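Local coordinates for succinate-semialdehyde dehydrogenase (Synechococcus sp., PDB 4ITA), which probably catalyses the oxidation of succinic semialdehyde to succinate and binds the NADPH cofactor in a Rossmann-type domain, at residues 150-155 with 179-184; 123-128 with 199-204. One frame throughout, in Å; residues are numbered along the deposited sequence.

Overall arrangement
From the N terminus the chain runs through a set of helices, among them 24-41 and 79-103, before it reaches strand 115-129, whose residues 123-128 later receive residues 199-204 in contact 2, closing a loop of 70 residues. Contact 1 forms wholly within that loop: after helix 137-149 the chain enters strand 152-156, passes through helix 162-175 and returns as strand 182-185, so that 150-155 meets 179-184. Helix 192-197 then leads to strand 201-207. All four strands belong to one sheet, in the order 182-185, 152-156, 115-129, 201-207, all parallel. The two contacts are centred about 10 Å apart and are joined directly by strands 152-156 and 115-129, where Val152 and Val154 exchange backbone hydrogen bonds with Leu126.

Contact 1. Residues 150-155 with 179-184; sequences GNVAVL and EGVFQT. With EDO (1,2-ethanediol), chain E; EDO (1,2-ethanediol), chain F.
Strands 152-155 and 182-184 run parallel, 7° apart in direction, with Ala153 opposite Phe182, Val154 opposite Gln183 and Leu155 opposite Thr184. They are the two strands of a beta-alpha-beta crossover in the Rossmann-type sheet of this aldehyde dehydrogenase, connected through helix 162-175. Three backbone hydrogen bonds zip them together: Ala153 N to Val181 O (2.9 Å), Gln183 N to Ala153 O (3.0 Å) and Leu155 N to Gln183 O (2.9 Å), the last bent least, at 167° about the hydrogen. At the start of the pairing, Val152 CG1 packs 4.2 Å from Val181 CG2.

Ala153, Leu155, Phe182 and Thr184 share one face of the sheet. With CG of Phe182 anti to its own N (chi1 -176°), the ring leans toward the neighbouring strand and spans from Ala153 to Leu155. Its CZ lies 3.8 Å from Leu155 CB, while CD2 meets the methyl of Ala153 obliquely at 4.1 Å. Phe142 and Ala143 of helix 137-149, together with Val168 and Leu172 of helix 162-175, pack against the same ring. Beside it Leu155 and Thr184 point the same way, and Thr184 OG1 is hydrogen-bonded to Ala165 O.

Val154 and Gln183 occupy the other face, where Gln183 NE2 also donates a hydrogen bond to Lys30 O. A water donates to Ala153 O and to Gly180 O (2.7 Å) and accepts from Gln183 NE2 at 2.9 Å.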
loop_
_atom_site.group_PDB
_atom_site.type_symbol
_atom_site.label_atom_id
_atom_site.label_comp_id
_atom_site.label_asym_id
_atom_site.label_seq_id
_atom_site.Cartn_x
_atom_site.Cartn_y
_atom_site.Cartn_z
ATOM N N GLY A 150 -2.484 2.456 -18.062
ATOM C CA GLY A 150 -2.033 1.351 -18.890
ATOM C C GLY A 150 -2.146 -0.019 -18.242
ATOM O O GLY A 150 -1.664 -0.999 -18.810
ATOM N N ASN A 151 -2.750 -0.095 -17.057
ATOM C CA ASN A 151 -3.123 -1.382 -16.483
ATOM C C ASN A 151 -4.303 -1.973 -17.249
ATOM O O ASN A 151 -5.004 -1.269 -17.980
ATOM C CB ASN A 151 -3.548 -1.216 -15.020
ATOM C CG ASN A 151 -2.379 -1.010 -14.065
ATOM O OD1 ASN A 151 -1.294 -1.562 -14.244
ATOM N ND2 ASN A 151 -2.616 -0.234 -13.013
ATOM N N VAL A 152 -4.519 -3.275 -17.085
ATOM C CA VAL A 152 -5.796 -3.859 -17.477
ATOM C C VAL A 152 -6.501 -4.324 -16.204
ATOM O O VAL A 152 -5.876 -4.429 -15.136
ATOM C CB VAL A 152 -5.653 -5.000 -18.504
ATOM C CG1 VAL A 152 -4.938 -4.495 -19.745
ATOM C CG2 VAL A 152 -4.928 -6.198 -17.902
ATOM N N ALA A 153 -7.805 -4.569 -16.295
ATOM C CA ALA A 153 -8.572 -4.857 -15.099
ATOM C C ALA A 153 -9.563 -5.979 -15.287
ATOM O O ALA A 153 -10.162 -6.134 -16.354
ATOM C CB ALA A 153 -9.292 -3.609 -14.629
ATOM N N VAL A 154 -9.724 -6.766 -14.233
ATOM C CA VAL A 154 -10.822 -7.718 -14.140
ATOM C C VAL A 154 -11.674 -7.312 -12.949
ATOM O O VAL A 154 -11.150 -7.021 -11.871
ATOM C CB VAL A 154 -10.343 -9.197 -14.060
ATOM C CG1 VAL A 154 -9.679 -9.604 -15.373
ATOM C CG2 VAL A 154 -9.384 -9.415 -12.878
ATOM N N LEU A 155 -12.982 -7.264 -13.167
ATOM C CA LEU A 155 -13.933 -6.822 -12.154
ATOM C C LEU A 155 -14.759 -7.983 -11.630
ATOM O O LEU A 155 -15.411 -8.680 -12.409
ATOM C CB LEU A 155 -14.887 -5.795 -12.757
ATOM C CG LEU A 155 -16.141 -5.446 -11.948
ATOM C CD1 LEU A 155 -15.813 -4.724 -10.645
ATOM C CD2 LEU A 155 -17.120 -4.630 -12.794
ATOM N N GLU A 179 -10.216 -5.412 -26.586
ATOM C CA GLU A 179 -10.677 -6.611 -25.905
ATOM C C GLU A 179 -9.630 -7.090 -24.903
ATOM O O GLU A 179 -8.445 -7.186 -25.222
ATOM C CB GLU A 179 -10.937 -7.702 -26.936
ATOM C CG GLU A 179 -11.465 -8.994 -26.352
ATOM C CD GLU A 179 -11.765 -10.047 -27.399
ATOM O OE1 GLU A 179 -11.523 -9.807 -28.599
ATOM O OE2 GLU A 179 -12.241 -11.129 -27.012
ATOM N N GLY A 180 -10.069 -7.395 -23.686
ATOM C CA GLY A 180 -9.170 -7.866 -22.639
ATOM C C GLY A 180 -8.634 -6.780 -21.733
ATOM O O GLY A 180 -8.017 -7.070 -20.709
ATOM N N VAL A 181 -8.845 -5.521 -22.106
ATOM C CA VAL A 181 -8.388 -4.427 -21.263
ATOM C C VAL A 181 -9.263 -4.281 -20.022
ATOM O O VAL A 181 -8.767 -3.940 -18.947
ATOM C CB VAL A 181 -8.274 -3.118 -22.078
ATOM C CG1 VAL A 181 -8.097 -1.905 -21.168
ATOM C CG2 VAL A 181 -7.121 -3.235 -23.073
ATOM N N PHE A 182 -10.559 -4.525 -20.169
ATOM C CA PHE A 182 -11.466 -4.547 -19.028
ATOM C C PHE A 182 -12.410 -5.723 -19.198
ATOM O O PHE A 182 -13.052 -5.856 -20.242
ATOM C CB PHE A 182 -12.273 -3.245 -18.919
ATOM C CG PHE A 182 -13.149 -3.182 -17.691
ATOM C CD1 PHE A 182 -14.375 -3.848 -17.645
ATOM C CD2 PHE A 182 -12.744 -2.460 -16.587
ATOM C CE1 PHE A 182 -15.173 -3.795 -16.502
ATOM C CE2 PHE A 182 -13.536 -2.400 -15.442
ATOM C CZ PHE A 182 -14.749 -3.071 -15.403
ATOM N N GLN A 183 -12.513 -6.567 -18.177
ATOM C CA GLN A 183 -13.427 -7.699 -18.249
ATOM C C GLN A 183 -14.202 -7.851 -16.965
ATOM O O GLN A 183 -13.623 -7.909 -15.880
ATOM C CB GLN A 183 -12.681 -9.006 -18.541
ATOM C CG GLN A 183 -12.008 -9.064 -19.911
ATOM C CD GLN A 183 -11.235 -10.358 -20.100
ATOM O OE1 GLN A 183 -11.733 -11.325 -20.689
ATOM N NE2 GLN A 183 -10.021 -10.393 -19.578
ATOM N N THR A 184 -15.515 -7.936 -17.101
ATOM C CA THR A 184 -16.393 -8.289 -16.000
ATOM C C THR A 184 -16.414 -9.795 -15.797
ATOM O O THR A 184 -16.636 -10.558 -16.739
ATOM C CB THR A 184 -17.796 -7.779 -16.289
ATOM O OG1 THR A 184 -17.792 -6.358 -16.116
ATOM C CG2 THR A 184 -18.832 -8.411 -15.355
HETATM C C1 EDO E . -14.266 -4.144 -22.838
HETATM O O1 EDO E . -14.300 -5.125 -23.879
HETATM C C2 EDO E . -13.016 -3.285 -22.958
HETATM O O2 EDO E . -11.835 -4.087 -22.843
HETATM C C1 EDO F . -4.112 2.825 -11.701
HETATM O O1 EDO F . -4.594 1.485 -11.466
HETATM C C2 EDO F . -2.862 3.112 -10.884
HETATM O O2 EDO F . -3.283 3.247 -9.519
HETATM O O HOH W 1 -9.164 -7.861 -18.368
#

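Contact 2. Residues 123-128 with 199-204; sequences LGILLA and PRVKAA
Ile125 and Arg200 lie alongside each other, pointing the same way, with Ile125 CD1 3.8 Å from Arg200 CB. The guanidinium group continues beyond the isoleucine to salt bridges with Asp198 and Asp28. Against Val201, Ile125 stands at about a right angle: CG1 is anti to the carbonyl carbon (chi1 -55°) and runs toward Arg200, which leaves the CG2 branch to meet Val201 CG2 at 4.1 Å.

Farther along, Leu126 and Ala203 share a face, and the leucine bends its CD1 over the peptide of Ala203, 3.6 Å from its O. Leu127 and Ala204 sit on the other face, where Leu127 also packs on helix 192-197. Strands 115-129 and 201-207, which carry these residues, are parallel neighbours in the Rossmann-type sheet, though their short segments splay by 38°. Two hydrogen bonds join them here: Lys202 N to Ile125 O, nearly straight at 171° and in the carbonyl plane, and Leu127 N to Ala203 O (3.0 Å). The N of Ala203, buried between them, has no hydrogen-bond partner.

Lys202 lays its CG 3.5 Å from Leu123 O, then bends at its second torsion to carry NZ back to Pro199 O, 2.8 Å away. With an alanine in place of Lys202, Pro199 O is likely to lose its ammonium partner, and a gap would probably open beside Leu123 O. Nearby, a water accepts from Ile125 N and donates to Arg200 O.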
loop_
_atom_site.group_PDB
_atom_site.type_symbol
_atom_site.label_atom_id
_atom_site.label_comp_id
_atom_site.label_asym_id
_atom_site.label_seq_id
_atom_site.Cartn_x
_atom_site.Cartn_y
_atom_site.Cartn_z
ATOM N N LEU A 123 1.437 -1.911 -13.731
ATOM C CA LEU A 123 1.808 -3.203 -13.165
ATOM C C LEU A 123 1.358 -4.392 -14.011
ATOM O O LEU A 123 2.064 -5.391 -14.102
ATOM C CB LEU A 123 1.244 -3.347 -11.750
ATOM C CG LEU A 123 1.807 -2.415 -10.682
ATOM C CD1 LEU A 123 1.067 -2.656 -9.384
ATOM C CD2 LEU A 123 3.302 -2.611 -10.511
ATOM N N GLY A 124 0.172 -4.296 -14.610
ATOM C CA GLY A 124 -0.407 -5.420 -15.326
ATOM C C GLY A 124 -1.878 -5.570 -14.987
ATOM O O GLY A 124 -2.613 -4.588 -14.928
ATOM N N ILE A 125 -2.307 -6.807 -14.756
ATOM C CA ILE A 125 -3.702 -7.062 -14.416
ATOM C C ILE A 125 -4.008 -6.672 -12.966
ATOM O O ILE A 125 -3.382 -7.167 -12.026
ATOM C CB ILE A 125 -4.073 -8.546 -14.594
ATOM C CG1 ILE A 125 -3.769 -9.049 -16.009
ATOM C CG2 ILE A 125 -5.535 -8.765 -14.254
ATOM C CD1 ILE A 125 -3.933 -10.568 -16.148
ATOM N N LEU A 126 -5.002 -5.806 -12.810
ATOM C CA LEU A 126 -5.555 -5.431 -11.508
ATOM C C LEU A 126 -6.908 -6.108 -11.316
ATOM O O LEU A 126 -7.784 -6.025 -12.184
ATOM C CB LEU A 126 -5.740 -3.908 -11.441
ATOM C CG LEU A 126 -6.512 -3.295 -10.266
ATOM C CD1 LEU A 126 -5.788 -3.510 -8.937
ATOM C CD2 LEU A 126 -6.728 -1.805 -10.502
ATOM N N LEU A 127 -7.066 -6.797 -10.192
ATOM C CA LEU A 127 -8.364 -7.299 -9.762
ATOM C C LEU A 127 -9.068 -6.237 -8.941
ATOM O O LEU A 127 -8.484 -5.674 -8.017
ATOM C CB LEU A 127 -8.202 -8.555 -8.902
ATOM C CG LEU A 127 -9.419 -8.959 -8.054
ATOM C CD1 LEU A 127 -10.597 -9.393 -8.903
ATOM C CD2 LEU A 127 -9.031 -10.072 -7.101
ATOM N N ALA A 128 -10.329 -5.978 -9.271
ATOM C CA ALA A 128 -11.186 -5.121 -8.460
ATOM C C ALA A 128 -12.415 -5.881 -7.984
ATOM O O ALA A 128 -13.111 -6.516 -8.778
ATOM C CB ALA A 128 -11.605 -3.919 -9.240
ATOM N N PRO A 199 -0.714 -16.039 -11.169
ATOM C CA PRO A 199 0.544 -15.285 -11.265
ATOM C C PRO A 199 0.465 -14.049 -12.161
ATOM O O PRO A 199 1.277 -13.137 -12.003
ATOM C CB PRO A 199 1.529 -16.305 -11.848
ATOM C CG PRO A 199 0.683 -17.390 -12.428
ATOM C CD PRO A 199 -0.555 -17.440 -11.592
ATOM N N ARG A 200 -0.502 -13.999 -13.069
ATOM C CA ARG A 200 -0.641 -12.851 -13.961
ATOM C C ARG A 200 -1.320 -11.657 -13.287
ATOM O O ARG A 200 -1.203 -10.516 -13.746
ATOM C CB ARG A 200 -1.406 -13.258 -15.222
ATOM C CG ARG A 200 -0.671 -14.331 -16.031
ATOM C CD ARG A 200 -1.595 -15.051 -16.999
ATOM N NE ARG A 200 -2.526 -15.929 -16.292
ATOM C CZ ARG A 200 -3.153 -16.954 -16.856
ATOM N NH1 ARG A 200 -2.942 -17.246 -18.131
ATOM N NH2 ARG A 200 -3.983 -17.696 -16.139
ATOM N N VAL A 201 -2.041 -11.915 -12.204
ATOM C CA VAL A 201 -2.721 -10.854 -11.477
ATOM C C VAL A 201 -1.719 -10.201 -10.525
ATOM O O VAL A 201 -1.094 -10.885 -9.719
ATOM C CB VAL A 201 -3.955 -11.405 -10.736
ATOM C CG1 VAL A 201 -4.576 -10.345 -9.842
ATOM C CG2 VAL A 201 -4.972 -11.919 -11.747
ATOM N N LYS A 202 -1.538 -8.882 -10.643
ATOM C CA LYS A 202 -0.424 -8.205 -9.967
ATOM C C LYS A 202 -0.812 -7.394 -8.735
ATOM O O LYS A 202 0.046 -7.047 -7.920
ATOM C CB LYS A 202 0.342 -7.318 -10.958
ATOM C CG LYS A 202 0.892 -8.072 -12.176
ATOM C CD LYS A 202 1.759 -9.275 -11.795
ATOM C CE LYS A 202 2.376 -9.886 -13.046
ATOM N NZ LYS A 202 3.101 -11.156 -12.785
ATOM N N ALA A 203 -2.101 -7.107 -8.591
ATOM C CA ALA A 203 -2.567 -6.221 -7.541
ATOM C C ALA A 203 -4.061 -6.399 -7.386
ATOM O O ALA A 203 -4.726 -6.899 -8.288
ATOM C CB ALA A 203 -2.247 -4.782 -7.897
ATOM N N ALA A 204 -4.593 -5.989 -6.243
ATOM C CA ALA A 204 -6.029 -6.103 -6.014
ATOM C C ALA A 204 -6.559 -4.948 -5.188
ATOM O O ALA A 204 -5.903 -4.466 -4.260
ATOM C CB ALA A 204 -6.362 -7.422 -5.353
HETATM O O HOH W 2 -0.169 -8.865 -15.562
#